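Putative ABC-transporter ATP-binding protein (PDB 1Z47) probably binds and hydrolyses ATP to power sulfate uptake, as the nucleotide-binding subunit CysA of an ABC transporter. Local coordinates at residues V44-P49 with V200-D205; V34-R39 with R215-H220; V92-A97 with P172-D177; K22-G27 with G63-T68. One frame throughout, in Å; residues are numbered along the deposited sequence.

Contact 1 of 4, residues V44-P49 with V200-D205; sequences VGLLGP and VFVTHD
L46 is gripped through both backbone polar groups by the strand beside it. Its N donates to F201 O at 2.7 Å, and its O receives T203 N at 3.0 Å. F201 N to V44 O and G48 N to T203 O continue the same one-residue-skipping pattern, which defines two parallel strands, their axes 4.7 Å apart. Packing is tight on each face. With CG anti to its carbonyl carbon (chi1 -57°), the L46 side chain lies obliquely across V200, CG 3.5 Å from V200 CG1. On the other face the F201 ring folds over G45, whose CA lies 3.6 Å from the ring centroid in a CH-pi contact; a CB there would collide with F201 CZ. These are the central strands 43-47 and 198-203 of the P-loop NTPase core, and G48 leads into the probable Walker A loop, where K54 NZ makes a weak hydrogen bond to G48 O. Beyond T203 the pairing thins toward the subunit interface. There G48 O meets H204 CB at 3.5 Å, while H204 ND1 is hydrogen-bonded to T178 OG1 of the second subunit; H204 is consistent by sequence with the switch (H-loop) histidine of ABC ATPases. T203 OG1, also bonded to E208, accepts D205 N at 3.1 Å in an ST turn, and D205, at the N-cap of helix 206-212, caps it through weak OD1 bonds to E207 N and E208 N.

Contact 2 of 4, residues V34-R39 with R215-H220; sequences VSFQIR and RVLVLH
R215 loses the most surface to this contact, and its guanidinium supplies the one hydrogen bond across it: NH2 donates to Q37 O at 3.2 Å. The donor lies in the carbonyl plane, the N-H...O angle is a bent 142°, and the oxygen sits at the guanidinium edge, tilted from its plane. A bend at chi3 (-61°) turns the group toward Q37, and the same NH2 lies 3.6 Å from the aliphatic R39 CG. A salt bridge from R215 NE to E42 OE1 gives the group a second hold, and E42 also accepts R39 N. A leucine in its place would probably leave E42 without its basic partner and Q37 O without this donor. L217 and F36 follow in buried area. They cross at about a right angle, L217 CD2 lying 4.1 Å from F36 CD2 and obliquely to the ring, while F17 stacks on F36 and I57 of helix 54-62 touches it. Strands 34-38 and 215-220 are thus joined without backbone pairing, through side chains and the R215 bond to Q37 O: their axes are 10.1 Å apart and run nearly antiparallel at 163°. Such facing of strands from two different sheets fits the ABC ATPase fold, in which an antiparallel beta subdomain packs on the P-loop core.

Contact 3 of 4, residues V92-A97 with P172-D177; sequences VFQNYA and PFAAID
V92 O is approached by three carbons of the P172 ring, CB at 3.6 Å with CG and CD slightly farther, so the pyrrolidine lies against the carbonyl at the end of strand 89-93. The segments correspond by sequence to two ABC ATPase motifs: Q94 occupies the Q-loop position, and 172-177 begins two residues past the probable Walker B strand, 166-170, and runs into what by sequence is the D-loop. No hydrogen bond joins them directly; the link is van der Waals packing plus the sheet itself, since the V92 backbone is hydrogen-bonded to L168 and D170. On the apolar side V92 CG1 comes to 4.3 Å from P172 CB, and L156 and A159 of helix 148-160 also touch the valine. Farther along, Q94 CB lies 4.0 Å from P172 CA, and with CG anti to the backbone N (chi1 -169°) the chain extends toward A174. Past that point the second segment leads to the dimer interface, where D177 OD2 accepts a hydrogen bond from S50 N of the second subunit, consistent with a D-loop reaching the partner's P-loop. Within 172-177 the proline also covers its neighbour: P172 CG stands 3.7 Å above the plane of the F173 ring, offset toward the rim.

Contact 4 of 4, residues K22-G27 with G63-T68; sequences KIYPGG and GLERPT
K22 and E65 carry the charged part of this surface contact. Their side chains cross at about a right angle, and K22 NZ reaches E65 OE2 at 3.3 Å, a salt bridge whose hydrogen bond is weak. The other carboxylate oxygen, OE1, forms a salt bridge with R59 NH1, and R29 NH1 makes a long, weak ion pair with it, so basic groups surround the carboxylate, which is likely to favour its ionised form. Among hydrogen bonds, K22 NZ also donates weakly to Y24 OH at 3.3 Å, and that hydroxyl is bonded to R29 NH1 as well. Inside 22-27, G27 N bonds to Y24 O at 2.8 Å and closes a type I turn. Van der Waals contact comes from the lysine's methylenes: a bend at chi2 (-73°) lays the chain along the R66 carbonyl, K22 CG lying 3.5 Å from R66 O and K22 CE 3.4 Å from R66 O. At the near end K22 CA lies 3.8 Å from T68 OG1. An alanine here would probably strip the cover from R66 O and leave E65 OE2 without its lysine. Y24 falls where ABC ATPases usually carry the A-loop aromatic that stacks on adenine, a role inferred from sequence alone. The two loops lie side by side: 22-27 runs from the end of strand 15-22 toward strand 31-32, while the loop 63-68 leads from helix 54-62 to strand 69-74. The helix backs them, T56 touching Y24 and L60 touching both E65 and P67.

Overall arrangement
Contacts 1 and 2 are immediate neighbours, their centres about 10 Å apart, and share the mixed sheet: G45 O and L217 N, 2.9 Å apart, and L47 O and L219 N, 2.8 Å apart, are probable hydrogen bonds between strands 43-47 and 215-220. Contact 3 lies farther across that sheet, about 14 Å from contact 1 between centres, and both of these reach the second subunit. Contact 4 lies at the edge of the antiparallel subdomain, where 63-68 leads from helix 54-62 into strand 69-74, about 23 Å from contact 3 between centres, yet F93 CE2 touches L64 CD1 at 3.7 Å. The probable Walker A loop starts at G48 in contact 1, while the Q-loop and A-loop positions in contacts 3 and 4 suggest a composite nucleotide site.

Contact 1 of 4, residues V44-P49 with V200-D205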
loop_
_atom_site.group_PDB
_atom_site.type_symbol
_atom_site.label_atom_id
_atom_site.label_comp_id
_atom_site.label_asym_id
_atom_site.label_seq_id
_atom_site.Cartn_x
_atom_site.Cartn_y
_atom_site.Cartn_z
ATOM N N VAL B 44 3.281 -5.330 -18.571
ATOM C CA VAL B 44 3.412 -3.870 -18.421
ATOM C C VAL B 44 2.422 -3.254 -17.439
ATOM O O VAL B 44 1.234 -3.574 -17.472
ATOM C CB VAL B 44 3.233 -3.150 -19.775
ATOM C CG1 VAL B 44 3.056 -1.626 -19.564
ATOM C CG2 VAL B 44 4.445 -3.442 -20.676
ATOM N N GLY B 45 2.922 -2.364 -16.585
ATOM C CA GLY B 45 2.058 -1.679 -15.642
ATOM C C GLY B 45 1.748 -0.269 -16.144
ATOM O O GLY B 45 2.651 0.492 -16.509
ATOM N N LEU B 46 0.473 0.071 -16.203
ATOM C CA LEU B 46 0.089 1.402 -16.617
ATOM C C LEU B 46 -0.050 2.134 -15.266
ATOM O O LEU B 46 -1.031 1.956 -14.527
ATOM C CB LEU B 46 -1.228 1.381 -17.382
ATOM C CG LEU B 46 -1.354 0.495 -18.641
ATOM C CD1 LEU B 46 -2.761 0.600 -19.162
ATOM C CD2 LEU B 46 -0.379 0.949 -19.726
ATOM N N LEU B 47 0.954 2.943 -14.956
ATOM C CA LEU B 47 0.997 3.681 -13.692
ATOM C C LEU B 47 0.709 5.179 -13.818
ATOM O O LEU B 47 1.407 5.893 -14.547
ATOM C CB LEU B 47 2.373 3.465 -13.059
ATOM C CG LEU B 47 2.768 4.302 -11.841
ATOM C CD1 LEU B 47 1.800 4.043 -10.674
ATOM C CD2 LEU B 47 4.193 3.944 -11.431
ATOM N N GLY B 48 -0.301 5.647 -13.091
ATOM C CA GLY B 48 -0.645 7.057 -13.112
ATOM C C GLY B 48 -1.733 7.456 -12.115
ATOM O O GLY B 48 -2.388 6.599 -11.507
ATOM N N PRO B 49 -1.947 8.762 -11.923
ATOM C CA PRO B 49 -2.977 9.258 -10.990
ATOM C C PRO B 49 -4.357 8.886 -11.533
ATOM O O PRO B 49 -4.508 8.567 -12.712
ATOM C CB PRO B 49 -2.796 10.774 -11.034
ATOM C CG PRO B 49 -1.355 10.953 -11.382
ATOM C CD PRO B 49 -1.105 9.860 -12.428
ATOM N N VAL B 200 -0.988 -6.572 -19.250
ATOM C CA VAL B 200 -1.010 -5.137 -18.956
ATOM C C VAL B 200 -1.951 -4.938 -17.757
ATOM O O VAL B 200 -3.066 -5.465 -17.748
ATOM C CB VAL B 200 -1.585 -4.299 -20.128
ATOM C CG1 VAL B 200 -1.308 -2.798 -19.883
ATOM C CG2 VAL B 200 -0.962 -4.730 -21.459
ATOM N N PHE B 201 -1.520 -4.169 -16.758
ATOM C CA PHE B 201 -2.390 -3.942 -15.606
ATOM C C PHE B 201 -2.381 -2.458 -15.264
ATOM O O PHE B 201 -1.433 -1.747 -15.576
ATOM C CB PHE B 201 -1.941 -4.797 -14.411
ATOM C CG PHE B 201 -0.591 -4.434 -13.860
ATOM C CD1 PHE B 201 -0.472 -3.556 -12.775
ATOM C CD2 PHE B 201 0.566 -5.002 -14.397
ATOM C CE1 PHE B 201 0.779 -3.265 -12.238
ATOM C CE2 PHE B 201 1.819 -4.723 -13.879
ATOM C CZ PHE B 201 1.937 -3.849 -12.789
ATOM N N VAL B 202 -3.459 -2.003 -14.646
ATOM C CA VAL B 202 -3.621 -0.600 -14.274
ATOM C C VAL B 202 -3.318 -0.448 -12.791
ATOM O O VAL B 202 -3.668 -1.320 -11.992
ATOM C CB VAL B 202 -5.079 -0.151 -14.565
ATOM C CG1 VAL B 202 -5.425 1.116 -13.785
ATOM C CG2 VAL B 202 -5.253 0.085 -16.093
ATOM N N THR B 203 -2.663 0.648 -12.419
ATOM C CA THR B 203 -2.349 0.863 -11.009
ATOM C C THR B 203 -1.965 2.310 -10.666
ATOM O O THR B 203 -1.375 3.029 -11.473
ATOM C CB THR B 203 -1.214 -0.089 -10.549
ATOM O OG1 THR B 203 -1.022 0.040 -9.138
ATOM C CG2 THR B 203 0.073 0.232 -11.252
ATOM N N HIS B 204 -2.321 2.740 -9.461
ATOM C CA HIS B 204 -1.957 4.075 -9.014
ATOM C C HIS B 204 -0.932 3.946 -7.881
ATOM O O HIS B 204 -0.568 4.937 -7.229
ATOM C CB HIS B 204 -3.206 4.850 -8.557
ATOM C CG HIS B 204 -4.027 4.132 -7.523
ATOM N ND1 HIS B 204 -3.583 3.912 -6.238
ATOM C CD2 HIS B 204 -5.273 3.597 -7.585
ATOM C CE1 HIS B 204 -4.516 3.274 -5.551
ATOM N NE2 HIS B 204 -5.553 3.072 -6.346
ATOM N N ASP B 205 -0.442 2.719 -7.690
ATOM C CA ASP B 205 0.530 2.369 -6.639
ATOM C C ASP B 205 1.917 2.096 -7.246
ATOM O O ASP B 205 2.169 1.023 -7.788
ATOM C CB ASP B 205 0.058 1.111 -5.897
ATOM C CG ASP B 205 0.938 0.768 -4.699
ATOM O OD1 ASP B 205 2.094 1.258 -4.629
ATOM O OD2 ASP B 205 0.464 0.004 -3.824
#

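Contact 2 of 4, residues V34-R39 with R215-H220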
loop_
_atom_site.group_PDB
_atom_site.type_symbol
_atom_site.label_atom_id
_atom_site.label_comp_id
_atom_site.label_asym_id
_atom_site.label_seq_id
_atom_site.Cartn_x
_atom_site.Cartn_y
_atom_site.Cartn_z
ATOM N N VAL B 34 -1.112 9.209 -27.871
ATOM C CA VAL B 34 -0.139 8.283 -27.322
ATOM C C VAL B 34 0.349 7.192 -28.269
ATOM O O VAL B 34 -0.421 6.663 -29.062
ATOM C CB VAL B 34 -0.726 7.645 -26.034
ATOM C CG1 VAL B 34 0.185 6.534 -25.509
ATOM C CG2 VAL B 34 -0.918 8.745 -24.984
ATOM N N SER B 35 1.636 6.872 -28.167
ATOM C CA SER B 35 2.244 5.819 -28.973
ATOM C C SER B 35 3.263 5.043 -28.143
ATOM O O SER B 35 4.087 5.631 -27.448
ATOM C CB SER B 35 2.945 6.408 -30.202
ATOM O OG SER B 35 2.007 7.055 -31.042
ATOM N N PHE B 36 3.200 3.718 -28.201
ATOM C CA PHE B 36 4.139 2.888 -27.467
ATOM C C PHE B 36 4.095 1.498 -28.052
ATOM O O PHE B 36 3.161 1.138 -28.763
ATOM C CB PHE B 36 3.788 2.831 -25.963
ATOM C CG PHE B 36 2.381 2.362 -25.673
ATOM C CD1 PHE B 36 2.040 1.016 -25.791
ATOM C CD2 PHE B 36 1.391 3.272 -25.305
ATOM C CE1 PHE B 36 0.729 0.582 -25.546
ATOM C CE2 PHE B 36 0.077 2.852 -25.057
ATOM C CZ PHE B 36 -0.254 1.501 -25.179
ATOM N N GLN B 37 5.111 0.713 -27.746
ATOM C CA GLN B 37 5.164 -0.648 -28.235
ATOM C C GLN B 37 5.472 -1.567 -27.070
ATOM O O GLN B 37 6.512 -1.424 -26.419
ATOM C CB GLN B 37 6.263 -0.801 -29.284
ATOM C CG GLN B 37 6.252 0.241 -30.389
ATOM C CD GLN B 37 7.221 -0.115 -31.502
ATOM O OE1 GLN B 37 6.936 -0.978 -32.336
ATOM N NE2 GLN B 37 8.382 0.530 -31.510
ATOM N N ILE B 38 4.571 -2.508 -26.810
ATOM C CA ILE B 38 4.776 -3.475 -25.737
ATOM C C ILE B 38 5.278 -4.782 -26.364
ATOM O O ILE B 38 4.708 -5.267 -27.346
ATOM C CB ILE B 38 3.459 -3.712 -24.956
ATOM C CG1 ILE B 38 3.124 -2.457 -24.131
ATOM C CG2 ILE B 38 3.593 -4.914 -24.043
ATOM C CD1 ILE B 38 1.780 -2.521 -23.411
ATOM N N ARG B 39 6.347 -5.335 -25.797
ATOM C CA ARG B 39 6.948 -6.574 -26.293
ATOM C C ARG B 39 6.149 -7.848 -25.961
ATOM O O ARG B 39 5.381 -7.901 -24.987
ATOM C CB ARG B 39 8.370 -6.714 -25.739
ATOM C CG ARG B 39 9.211 -5.438 -25.844
ATOM C CD ARG B 39 10.635 -5.651 -25.336
ATOM N NE ARG B 39 11.482 -6.304 -26.337
ATOM C CZ ARG B 39 12.716 -6.746 -26.112
ATOM N NH1 ARG B 39 13.399 -7.323 -27.090
ATOM N NH2 ARG B 39 13.268 -6.625 -24.908
ATOM N N ARG B 215 8.286 -3.494 -17.465
ATOM C CA ARG B 215 8.439 -2.065 -17.764
ATOM C C ARG B 215 7.180 -1.313 -17.331
ATOM O O ARG B 215 6.062 -1.840 -17.351
ATOM C CB ARG B 215 8.708 -1.790 -19.253
ATOM C CG ARG B 215 10.143 -2.143 -19.687
ATOM C CD ARG B 215 10.425 -1.619 -21.072
ATOM N NE ARG B 215 9.528 -2.215 -22.052
ATOM C CZ ARG B 215 9.278 -1.700 -23.244
ATOM N NH1 ARG B 215 9.860 -0.554 -23.606
ATOM N NH2 ARG B 215 8.463 -2.335 -24.076
ATOM N N VAL B 216 7.377 -0.058 -16.972
ATOM C CA VAL B 216 6.295 0.782 -16.481
ATOM C C VAL B 216 6.014 1.951 -17.407
ATOM O O VAL B 216 6.943 2.657 -17.827
ATOM C CB VAL B 216 6.680 1.338 -15.093
ATOM C CG1 VAL B 216 5.543 2.182 -14.506
ATOM C CG2 VAL B 216 7.037 0.179 -14.171
ATOM N N LEU B 217 4.737 2.137 -17.726
ATOM C CA LEU B 217 4.297 3.243 -18.543
ATOM C C LEU B 217 3.694 4.301 -17.582
ATOM O O LEU B 217 2.578 4.143 -17.079
ATOM C CB LEU B 217 3.240 2.779 -19.543
ATOM C CG LEU B 217 2.906 3.842 -20.584
ATOM C CD1 LEU B 217 4.034 3.883 -21.609
ATOM C CD2 LEU B 217 1.599 3.529 -21.268
ATOM N N VAL B 218 4.444 5.363 -17.317
ATOM C CA VAL B 218 3.961 6.413 -16.426
ATOM C C VAL B 218 3.092 7.407 -17.208
ATOM O O VAL B 218 3.515 8.007 -18.214
ATOM C CB VAL B 218 5.149 7.138 -15.750
ATOM C CG1 VAL B 218 4.669 7.980 -14.556
ATOM C CG2 VAL B 218 6.182 6.125 -15.316
ATOM N N LEU B 219 1.853 7.556 -16.753
ATOM C CA LEU B 219 0.907 8.442 -17.382
ATOM C C LEU B 219 0.648 9.668 -16.516
ATOM O O LEU B 219 0.630 9.597 -15.282
ATOM C CB LEU B 219 -0.420 7.715 -17.615
ATOM C CG LEU B 219 -0.455 6.688 -18.747
ATOM C CD1 LEU B 219 -0.242 7.393 -20.090
ATOM C CD2 LEU B 219 0.624 5.647 -18.510
ATOM N N HIS B 220 0.436 10.789 -17.179
ATOM C CA HIS B 220 0.139 12.035 -16.482
ATOM C C HIS B 220 -0.627 12.945 -17.439
ATOM O O HIS B 220 -0.162 13.256 -18.540
ATOM C CB HIS B 220 1.433 12.707 -16.032
ATOM C CG HIS B 220 1.224 13.926 -15.187
ATOM N ND1 HIS B 220 1.793 15.148 -15.488
ATOM C CD2 HIS B 220 0.554 14.101 -14.025
ATOM C CE1 HIS B 220 1.484 16.020 -14.544
ATOM N NE2 HIS B 220 0.735 15.411 -13.643
#

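Contact 3 of 4, residues V92-A97 with P172-D177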
loop_
_atom_site.group_PDB
_atom_site.type_symbol
_atom_site.label_atom_id
_atom_site.label_comp_id
_atom_site.label_asym_id
_atom_site.label_seq_id
_atom_site.Cartn_x
_atom_site.Cartn_y
_atom_site.Cartn_z
ATOM N N VAL B 92 -9.590 -9.671 -16.766
ATOM C CA VAL B 92 -9.629 -9.972 -15.330
ATOM C C VAL B 92 -9.917 -8.590 -14.723
ATOM O O VAL B 92 -9.011 -7.875 -14.273
ATOM C CB VAL B 92 -8.272 -10.505 -14.803
ATOM C CG1 VAL B 92 -8.429 -10.980 -13.364
ATOM C CG2 VAL B 92 -7.764 -11.644 -15.689
ATOM N N PHE B 93 -11.187 -8.207 -14.765
ATOM C CA PHE B 93 -11.627 -6.898 -14.279
ATOM C C PHE B 93 -12.362 -6.915 -12.944
ATOM O O PHE B 93 -12.933 -7.930 -12.543
ATOM C CB PHE B 93 -12.552 -6.249 -15.318
ATOM C CG PHE B 93 -11.838 -5.624 -16.490
ATOM C CD1 PHE B 93 -10.618 -6.127 -16.946
ATOM C CD2 PHE B 93 -12.425 -4.557 -17.179
ATOM C CE1 PHE B 93 -9.994 -5.579 -18.071
ATOM C CE2 PHE B 93 -11.810 -3.999 -18.306
ATOM C CZ PHE B 93 -10.593 -4.516 -18.752
ATOM N N GLN B 94 -12.349 -5.769 -12.268
ATOM C CA GLN B 94 -13.054 -5.619 -11.000
ATOM C C GLN B 94 -14.519 -5.453 -11.419
ATOM O O GLN B 94 -15.443 -5.704 -10.645
ATOM C CB GLN B 94 -12.569 -4.361 -10.259
ATOM C CG GLN B 94 -13.056 -4.252 -8.805
ATOM C CD GLN B 94 -12.721 -2.916 -8.157
ATOM O OE1 GLN B 94 -11.564 -2.496 -8.122
ATOM N NE2 GLN B 94 -13.737 -2.247 -7.631
ATOM N N ASN B 95 -14.694 -5.032 -12.672
ATOM C CA ASN B 95 -15.995 -4.800 -13.304
ATOM C C ASN B 95 -16.708 -6.132 -13.544
ATOM O O ASN B 95 -17.914 -6.182 -13.792
ATOM C CB ASN B 95 -15.760 -4.080 -14.640
ATOM C CG ASN B 95 -17.038 -3.834 -15.422
ATOM O OD1 ASN B 95 -17.776 -4.762 -15.753
ATOM N ND2 ASN B 95 -17.295 -2.572 -15.736
ATOM N N TYR B 96 -15.942 -7.212 -13.455
ATOM C CA TYR B 96 -16.442 -8.563 -13.677
ATOM C C TYR B 96 -17.150 -9.150 -12.454
ATOM O O TYR B 96 -17.406 -8.467 -11.456
ATOM C CB TYR B 96 -15.267 -9.468 -14.065
ATOM C CG TYR B 96 -15.503 -10.385 -15.246
ATOM C CD1 TYR B 96 -14.424 -10.876 -15.984
ATOM C CD2 TYR B 96 -16.792 -10.779 -15.615
ATOM C CE1 TYR B 96 -14.618 -11.735 -17.058
ATOM C CE2 TYR B 96 -16.996 -11.641 -16.689
ATOM C CZ TYR B 96 -15.904 -12.115 -17.404
ATOM O OH TYR B 96 -16.090 -12.974 -18.460
ATOM N N ALA B 97 -17.461 -10.433 -12.551
ATOM C CA ALA B 97 -18.120 -11.147 -11.479
ATOM C C ALA B 97 -18.230 -12.592 -11.927
ATOM O O ALA B 97 -18.728 -12.873 -13.019
ATOM C CB ALA B 97 -19.501 -10.572 -11.227
ATOM N N PRO B 172 -8.271 -5.405 -10.348
ATOM C CA PRO B 172 -9.163 -6.446 -9.823
ATOM C C PRO B 172 -9.038 -6.727 -8.320
ATOM O O PRO B 172 -9.923 -7.339 -7.722
ATOM C CB PRO B 172 -8.792 -7.666 -10.666
ATOM C CG PRO B 172 -7.313 -7.452 -10.902
ATOM C CD PRO B 172 -7.269 -5.984 -11.264
ATOM N N PHE B 173 -7.953 -6.259 -7.714
ATOM C CA PHE B 173 -7.698 -6.524 -6.303
ATOM C C PHE B 173 -8.083 -5.414 -5.321
ATOM O O PHE B 173 -7.764 -5.491 -4.140
ATOM C CB PHE B 173 -6.220 -6.918 -6.146
ATOM C CG PHE B 173 -5.798 -8.043 -7.071
ATOM C CD1 PHE B 173 -4.480 -8.150 -7.511
ATOM C CD2 PHE B 173 -6.730 -8.986 -7.517
ATOM C CE1 PHE B 173 -4.096 -9.177 -8.385
ATOM C CE2 PHE B 173 -6.357 -10.013 -8.388
ATOM C CZ PHE B 173 -5.039 -10.107 -8.823
ATOM N N ALA B 174 -8.774 -4.386 -5.804
ATOM C CA ALA B 174 -9.210 -3.307 -4.920
ATOM C C ALA B 174 -10.298 -3.888 -4.013
ATOM O O ALA B 174 -10.918 -4.902 -4.352
ATOM C CB ALA B 174 -9.762 -2.145 -5.738
ATOM N N ALA B 175 -10.529 -3.253 -2.869
ATOM C CA ALA B 175 -11.535 -3.743 -1.928
ATOM C C ALA B 175 -11.045 -5.062 -1.312
ATOM O O ALA B 175 -11.830 -5.851 -0.782
ATOM C CB ALA B 175 -12.884 -3.949 -2.646
ATOM N N ILE B 176 -9.735 -5.282 -1.394
ATOM C CA ILE B 176 -9.080 -6.479 -0.863
ATOM C C ILE B 176 -8.193 -6.059 0.316
ATOM O O ILE B 176 -7.743 -4.918 0.373
ATOM C CB ILE B 176 -8.144 -7.113 -1.922
ATOM C CG1 ILE B 176 -7.848 -8.572 -1.582
ATOM C CG2 ILE B 176 -6.815 -6.361 -1.949
ATOM C CD1 ILE B 176 -8.982 -9.504 -1.911
ATOM N N ASP B 177 -7.945 -6.977 1.248
ATOM C CA ASP B 177 -7.072 -6.692 2.382
ATOM C C ASP B 177 -5.650 -6.621 1.835
ATOM O O ASP B 177 -5.278 -7.398 0.942
ATOM C CB ASP B 177 -7.141 -7.812 3.440
ATOM C CG ASP B 177 -8.318 -7.650 4.410
ATOM O OD1 ASP B 177 -9.099 -6.687 4.252
ATOM O OD2 ASP B 177 -8.461 -8.488 5.332
#

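Contact 4 of 4, residues K22-G27 with G63-T68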
loop_
_atom_site.group_PDB
_atom_site.type_symbol
_atom_site.label_atom_id
_atom_site.label_comp_id
_atom_site.label_asym_id
_atom_site.label_seq_id
_atom_site.Cartn_x
_atom_site.Cartn_y
_atom_site.Cartn_z
ATOM N N LYS B 22 -8.157 9.983 -27.502
ATOM C CA LYS B 22 -9.516 9.792 -27.006
ATOM C C LYS B 22 -9.623 10.827 -25.897
ATOM O O LYS B 22 -9.143 10.615 -24.790
ATOM C CB LYS B 22 -9.664 8.391 -26.429
ATOM C CG LYS B 22 -10.921 7.664 -26.833
ATOM C CD LYS B 22 -12.158 8.206 -26.155
ATOM C CE LYS B 22 -13.286 7.199 -26.321
ATOM N NZ LYS B 22 -14.570 7.644 -25.738
ATOM N N ILE B 23 -10.254 11.946 -26.208
ATOM C CA ILE B 23 -10.373 13.061 -25.275
ATOM C C ILE B 23 -11.749 13.197 -24.638
ATOM O O ILE B 23 -12.773 13.087 -25.312
ATOM C CB ILE B 23 -10.012 14.368 -26.021
ATOM C CG1 ILE B 23 -8.588 14.246 -26.559
ATOM C CG2 ILE B 23 -10.152 15.581 -25.109
ATOM C CD1 ILE B 23 -8.268 15.210 -27.667
ATOM N N TYR B 24 -11.771 13.424 -23.331
ATOM C CA TYR B 24 -13.031 13.603 -22.618
ATOM C C TYR B 24 -13.106 15.074 -22.228
ATOM O O TYR B 24 -12.206 15.596 -21.570
ATOM C CB TYR B 24 -13.091 12.711 -21.371
ATOM C CG TYR B 24 -13.193 11.228 -21.680
ATOM C CD1 TYR B 24 -12.070 10.485 -22.035
ATOM C CD2 TYR B 24 -14.427 10.581 -21.642
ATOM C CE1 TYR B 24 -12.167 9.115 -22.350
ATOM C CE2 TYR B 24 -14.542 9.223 -21.956
ATOM C CZ TYR B 24 -13.409 8.499 -22.310
ATOM O OH TYR B 24 -13.542 7.172 -22.651
ATOM N N PRO B 25 -14.189 15.758 -22.622
ATOM C CA PRO B 25 -14.355 17.181 -22.312
ATOM C C PRO B 25 -14.167 17.545 -20.848
ATOM O O PRO B 25 -13.952 18.707 -20.518
ATOM C CB PRO B 25 -15.771 17.466 -22.796
ATOM C CG PRO B 25 -16.472 16.157 -22.489
ATOM C CD PRO B 25 -15.474 15.175 -23.052
ATOM N N GLY B 26 -14.260 16.554 -19.969
ATOM C CA GLY B 26 -14.114 16.826 -18.553
ATOM C C GLY B 26 -12.679 16.754 -18.065
ATOM O O GLY B 26 -12.402 17.072 -16.907
ATOM N N GLY B 27 -11.771 16.341 -18.943
ATOM C CA GLY B 27 -10.369 16.230 -18.575
ATOM C C GLY B 27 -9.975 14.792 -18.280
ATOM O O GLY B 27 -9.431 14.092 -19.148
ATOM N N GLY B 63 -10.987 -2.890 -26.401
ATOM C CA GLY B 63 -11.953 -2.644 -27.445
ATOM C C GLY B 63 -13.200 -2.103 -26.795
ATOM O O GLY B 63 -14.189 -1.846 -27.460
ATOM N N LEU B 64 -13.147 -1.926 -25.477
ATOM C CA LEU B 64 -14.289 -1.389 -24.742
ATOM C C LEU B 64 -14.464 0.082 -25.095
ATOM O O LEU B 64 -15.530 0.654 -24.902
ATOM C CB LEU B 64 -14.076 -1.555 -23.237
ATOM C CG LEU B 64 -14.227 -3.008 -22.776
ATOM C CD1 LEU B 64 -13.639 -3.186 -21.379
ATOM C CD2 LEU B 64 -15.717 -3.392 -22.816
ATOM N N GLU B 65 -13.394 0.681 -25.612
ATOM C CA GLU B 65 -13.391 2.079 -26.031
ATOM C C GLU B 65 -12.719 2.119 -27.392
ATOM O O GLU B 65 -11.900 1.258 -27.707
ATOM C CB GLU B 65 -12.581 2.936 -25.056
ATOM C CG GLU B 65 -13.174 3.042 -23.665
ATOM C CD GLU B 65 -14.402 3.928 -23.624
ATOM O OE1 GLU B 65 -15.023 4.031 -22.543
ATOM O OE2 GLU B 65 -14.745 4.526 -24.669
ATOM N N ARG B 66 -13.060 3.121 -28.193
ATOM C CA ARG B 66 -12.463 3.255 -29.513
ATOM C C ARG B 66 -11.799 4.625 -29.643
ATOM O O ARG B 66 -12.366 5.640 -29.233
ATOM C CB ARG B 66 -13.533 3.098 -30.587
ATOM C CG ARG B 66 -13.025 2.434 -31.847
ATOM C CD ARG B 66 -13.463 0.970 -31.909
ATOM N NE ARG B 66 -14.906 0.832 -32.122
ATOM C CZ ARG B 66 -15.527 -0.335 -32.280
ATOM N NH1 ARG B 66 -14.831 -1.464 -32.248
ATOM N NH2 ARG B 66 -16.840 -0.375 -32.467
ATOM N N PRO B 67 -10.592 4.671 -30.234
ATOM C CA PRO B 67 -9.856 5.931 -30.411
ATOM C C PRO B 67 -10.494 6.918 -31.390
ATOM O O PRO B 67 -11.047 6.519 -32.412
ATOM C CB PRO B 67 -8.475 5.463 -30.871
ATOM C CG PRO B 67 -8.782 4.203 -31.638
ATOM C CD PRO B 67 -9.830 3.528 -30.772
ATOM N N THR B 68 -10.425 8.204 -31.053
ATOM C CA THR B 68 -10.975 9.267 -31.894
ATOM C C THR B 68 -10.012 9.504 -33.057
ATOM O O THR B 68 -10.392 10.056 -34.092
ATOM C CB THR B 68 -11.128 10.602 -31.114
ATOM O OG1 THR B 68 -11.927 10.399 -29.944
ATOM C CG2 THR B 68 -11.800 11.652 -31.987
#